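Local coordinates for prohead core protein protease (Enterobacteria phage T4, PDB 5JBL), which cleaves prohead proteins as a pentameric serine protease of the inner core during capsid maturation, switched on by its own autocatalytic cleavage, at residues E67-N70 with R71-L75; E91-T95 with K96-G100. The protein carries 3 engineered substitutions. All coordinates share one frame; numbering follows the deposited sequence.

Contact 1: residues E67-N70 with R71-L75; sequences EVVN and RNKRL
N70 and R74 close a hairpin-like loop in which the chain turns back on itself: N70 N donates to R74 O at 2.9 Å, and a type I beta turn runs from N70 to K73, with K73 N bonded to N70 O at 2.9 Å. A CA-H...O contact from L75 CA to V68 O, 3.5 Å, continues the approach of the two arms beyond the turn. The side chain of N70 fills the inside of the loop. With CG held between its backbone N and carbonyl carbon (chi1 70°), the side-chain amide folds over the turn, and N70 OD1 accepts from R74 N at 3.0 Å, the donor standing 47° out of the carbonyl plane. N72 N, within the turn, adds only a weak bond to N70 OD1 (2.9 Å, N-H...O angle 120°), so R74 N, just past it, is the chief grip; ND2 is left to E28. Beside the turn, V69 lays CG1 against K73 CA at 3.8 Å; at the far end, L75 CD1 packs on the backbone of E67 and V68. E28, at an inferred autolysis site, also accepts from N72 ND2 and pairs in a salt bridge with R74 NH1, so three side chains gather around one carboxylate. The loop joins strand 53-65 to strand 74-75, which pairs in parallel with strand 174-176; R74 packs on L26 of strand 24-29.

Contact 2: residues E91-T95 with K96-G100; sequences EQVLT and KQALG
Q92 and Q97 meet through the backbone in a Schellman motif that ends helix 78-93: Q97 N reaches Q92 O at 2.8 Å, nearly straight and in the carbonyl plane, and K96 N bonds to V93 O at 3.1 Å from above the carbonyl plane. K96, with positive phi (66°), turns the chain out of the helix. The side chain of Q92 then bridges to the residues that follow. Q92 CB sits 3.9 Å from A98 CB; from there the chain runs extended beyond CG, bringing Q92 OE1 to 3.7 Å from A98 CA. Q92 OE1 lies 2.7 Å from water 1, which also sits within hydrogen-bonding distance of L99 O, while NE2 turns to T183 O. The same methyl, A98 CB, also meets V93 CG2, so the alanine is wedged against the last helical turn and also touches Y88 and I119. Q97 points its CB toward the helix end, but its amide serves the neighbouring subunit: OE1 accepts from W154 NE1 of that chain, whose W190 NE1 bonds to Q97 O. The helix end therefore forms part of the pentamer interface. T95 crosses Q97 at about a right angle, its hydroxyl touching Q97 CG. That hydroxyl, set by chi1 of 61° between the backbone N and carbonyl carbon, also turns back along the helix, where T95 OG1 donates to E91 O at 2.7 Å.

Overall arrangement
Contact 1 and contact 2 come in series along the chain, joined by helix 78-93, which follows strand 74-75 and ends in contact 2. Their centres lie 25 Å apart on opposite sides of the chain's centre, and their nearest atoms are about 17 Å apart. The two sit on different sheets: strand 74-75 belongs to the mixed sheet with strands 157-168 and 174-176, whereas strand 99-101 pairs with strand 115-125 in the antiparallel sheet. The helix thus carries the chain from one sheet to the other. Contact 1 binds E28 of an inferred autolysis site, its N72 side chain about 8 Å from that of A159, an active-site position changed in this structure; contact 2 meets a neighbouring subunit.

Contact 1: residues E67-N70 with R71-L75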
# COMPACT_ATOMS: atom_id res chain seq x y z
N GLU C 67 -33.99 -21.17 -2.90
CA GLU C 67 -34.68 -22.33 -3.49
C GLU C 67 -33.99 -22.83 -4.75
O GLU C 67 -34.63 -23.42 -5.62
CB GLU C 67 -36.15 -22.01 -3.78
CG GLU C 67 -36.96 -21.63 -2.55
CD GLU C 67 -37.18 -22.80 -1.60
OE1 GLU C 67 -37.07 -23.97 -2.04
OE2 GLU C 67 -37.47 -22.55 -0.41
N VAL C 68 -32.69 -22.60 -4.88
CA VAL C 68 -31.91 -23.19 -5.96
C VAL C 68 -30.61 -23.74 -5.39
O VAL C 68 -30.06 -23.20 -4.42
CB VAL C 68 -31.63 -22.18 -7.09
CG1 VAL C 68 -32.92 -21.81 -7.80
CG2 VAL C 68 -30.96 -20.94 -6.55
N VAL C 69 -30.14 -24.84 -5.97
CA VAL C 69 -28.82 -25.36 -5.63
C VAL C 69 -27.77 -24.46 -6.26
O VAL C 69 -27.69 -24.35 -7.49
CB VAL C 69 -28.68 -26.82 -6.09
CG1 VAL C 69 -27.29 -27.37 -5.73
CG2 VAL C 69 -29.77 -27.67 -5.47
N ASN C 70 -26.96 -23.80 -5.43
CA ASN C 70 -26.02 -22.82 -5.93
C ASN C 70 -24.69 -23.49 -6.28
O ASN C 70 -24.55 -24.72 -6.25
CB ASN C 70 -25.84 -21.65 -4.94
CG ASN C 70 -25.11 -22.03 -3.65
OD1 ASN C 70 -24.51 -23.09 -3.52
ND2 ASN C 70 -25.13 -21.10 -2.69
N ARG C 71 -23.68 -22.68 -6.60
CA ARG C 71 -22.40 -23.23 -7.05
C ARG C 71 -21.70 -24.04 -5.96
O ARG C 71 -20.98 -24.99 -6.28
CB ARG C 71 -21.48 -22.11 -7.53
CG ARG C 71 -22.00 -21.31 -8.71
CD ARG C 71 -21.15 -20.04 -8.91
NE ARG C 71 -21.55 -19.28 -10.09
CZ ARG C 71 -20.86 -18.26 -10.58
NH1 ARG C 71 -19.74 -17.87 -9.99
NH2 ARG C 71 -21.29 -17.62 -11.66
N ASN C 72 -21.91 -23.70 -4.69
CA ASN C 72 -21.35 -24.47 -3.58
C ASN C 72 -22.20 -25.69 -3.22
O ASN C 72 -21.97 -26.28 -2.16
CB ASN C 72 -21.20 -23.60 -2.33
CG ASN C 72 -19.96 -22.74 -2.35
OD1 ASN C 72 -18.96 -23.08 -2.99
ND2 ASN C 72 -20.00 -21.64 -1.63
N LYS C 73 -23.17 -26.07 -4.05
CA LYS C 73 -24.05 -27.20 -3.76
C LYS C 73 -24.84 -26.98 -2.47
O LYS C 73 -25.08 -27.92 -1.70
CB LYS C 73 -23.28 -28.52 -3.71
CG LYS C 73 -22.48 -28.81 -4.97
CD LYS C 73 -23.41 -29.00 -6.15
CE LYS C 73 -22.64 -29.40 -7.41
NZ LYS C 73 -21.76 -28.30 -7.91
N ARG C 74 -25.27 -25.74 -2.25
CA ARG C 74 -26.09 -25.38 -1.10
C ARG C 74 -27.39 -24.74 -1.56
O ARG C 74 -27.40 -23.98 -2.53
CB ARG C 74 -25.34 -24.40 -0.18
CG ARG C 74 -24.12 -25.00 0.43
CD ARG C 74 -23.25 -23.92 1.00
NE ARG C 74 -22.01 -24.48 1.53
CZ ARG C 74 -20.97 -23.75 1.90
NH1 ARG C 74 -21.01 -22.43 1.79
NH2 ARG C 74 -19.89 -24.35 2.39
N LEU C 75 -28.47 -25.03 -0.85
CA LEU C 75 -29.77 -24.45 -1.14
C LEU C 75 -30.23 -23.66 0.07
O LEU C 75 -30.22 -24.19 1.19
CB LEU C 75 -30.79 -25.55 -1.49
CG LEU C 75 -32.20 -25.13 -1.89
CD1 LEU C 75 -32.77 -26.13 -2.88
CD2 LEU C 75 -33.14 -25.02 -0.70

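Contact 2: residues E91-T95 with K96-G100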
# COMPACT_ATOMS: atom_id res chain seq x y z
N GLU C 91 -30.53 -4.22 10.13
CA GLU C 91 -29.32 -4.03 10.92
C GLU C 91 -28.21 -3.32 10.16
O GLU C 91 -27.41 -2.60 10.78
CB GLU C 91 -28.82 -5.39 11.40
CG GLU C 91 -29.68 -5.99 12.52
CD GLU C 91 -29.45 -7.49 12.71
OE1 GLU C 91 -30.42 -8.20 13.04
OE2 GLU C 91 -28.30 -7.94 12.51
N GLN C 92 -28.13 -3.47 8.85
CA GLN C 92 -26.98 -2.93 8.13
C GLN C 92 -27.35 -1.98 7.00
O GLN C 92 -26.76 -0.90 6.89
CB GLN C 92 -26.12 -4.07 7.58
CG GLN C 92 -25.43 -4.89 8.66
CD GLN C 92 -24.20 -5.61 8.14
OE1 GLN C 92 -23.43 -5.05 7.34
NE2 GLN C 92 -23.99 -6.85 8.57
N VAL C 93 -28.31 -2.35 6.15
CA VAL C 93 -28.59 -1.51 4.98
C VAL C 93 -29.18 -0.17 5.42
O VAL C 93 -28.65 0.90 5.08
CB VAL C 93 -29.53 -2.24 4.00
CG1 VAL C 93 -29.84 -1.34 2.80
CG2 VAL C 93 -28.89 -3.56 3.55
N LEU C 94 -30.27 -0.20 6.20
CA LEU C 94 -30.94 1.03 6.61
C LEU C 94 -30.11 1.85 7.59
O LEU C 94 -30.36 3.06 7.75
CB LEU C 94 -32.31 0.69 7.20
CG LEU C 94 -33.26 0.08 6.16
CD1 LEU C 94 -34.64 -0.26 6.75
CD2 LEU C 94 -33.36 1.00 4.94
N THR C 95 -29.17 1.24 8.30
CA THR C 95 -28.29 1.96 9.21
C THR C 95 -27.03 2.48 8.52
O THR C 95 -26.17 3.08 9.19
CB THR C 95 -27.90 1.07 10.39
OG1 THR C 95 -27.19 -0.07 9.89
CG2 THR C 95 -29.15 0.58 11.13
N LYS C 96 -26.91 2.27 7.20
CA LYS C 96 -25.79 2.75 6.39
C LYS C 96 -24.47 2.07 6.79
O LYS C 96 -23.41 2.69 6.76
CB LYS C 96 -25.67 4.27 6.47
CG LYS C 96 -26.93 5.03 6.07
CD LYS C 96 -27.37 4.65 4.67
CE LYS C 96 -28.55 5.49 4.20
NZ LYS C 96 -28.98 5.12 2.82
N GLN C 97 -24.53 0.78 7.12
CA GLN C 97 -23.37 0.00 7.52
C GLN C 97 -23.08 -1.17 6.58
O GLN C 97 -22.18 -1.97 6.87
CB GLN C 97 -23.56 -0.54 8.95
CG GLN C 97 -23.66 0.47 10.09
CD GLN C 97 -22.30 0.99 10.57
OE1 GLN C 97 -21.26 0.65 10.02
NE2 GLN C 97 -22.32 1.77 11.63
N ALA C 98 -23.82 -1.32 5.48
CA ALA C 98 -23.77 -2.55 4.68
C ALA C 98 -22.64 -2.50 3.65
O ALA C 98 -22.84 -2.55 2.44
CB ALA C 98 -25.13 -2.80 4.02
N LEU C 99 -21.42 -2.42 4.18
CA LEU C 99 -20.21 -2.43 3.38
C LEU C 99 -19.89 -3.82 2.85
O LEU C 99 -20.28 -4.85 3.42
CB LEU C 99 -19.03 -1.92 4.22
CG LEU C 99 -19.24 -0.54 4.83
CD1 LEU C 99 -18.05 -0.10 5.69
CD2 LEU C 99 -19.48 0.47 3.70
N GLY C 100 -19.15 -3.85 1.74
CA GLY C 100 -18.59 -5.09 1.25
C GLY C 100 -17.20 -4.83 0.70
O GLY C 100 -16.82 -3.69 0.49
O HOH W 1 -22.37 -5.79 4.99
O HOH W 2 -26.11 0.67 3.75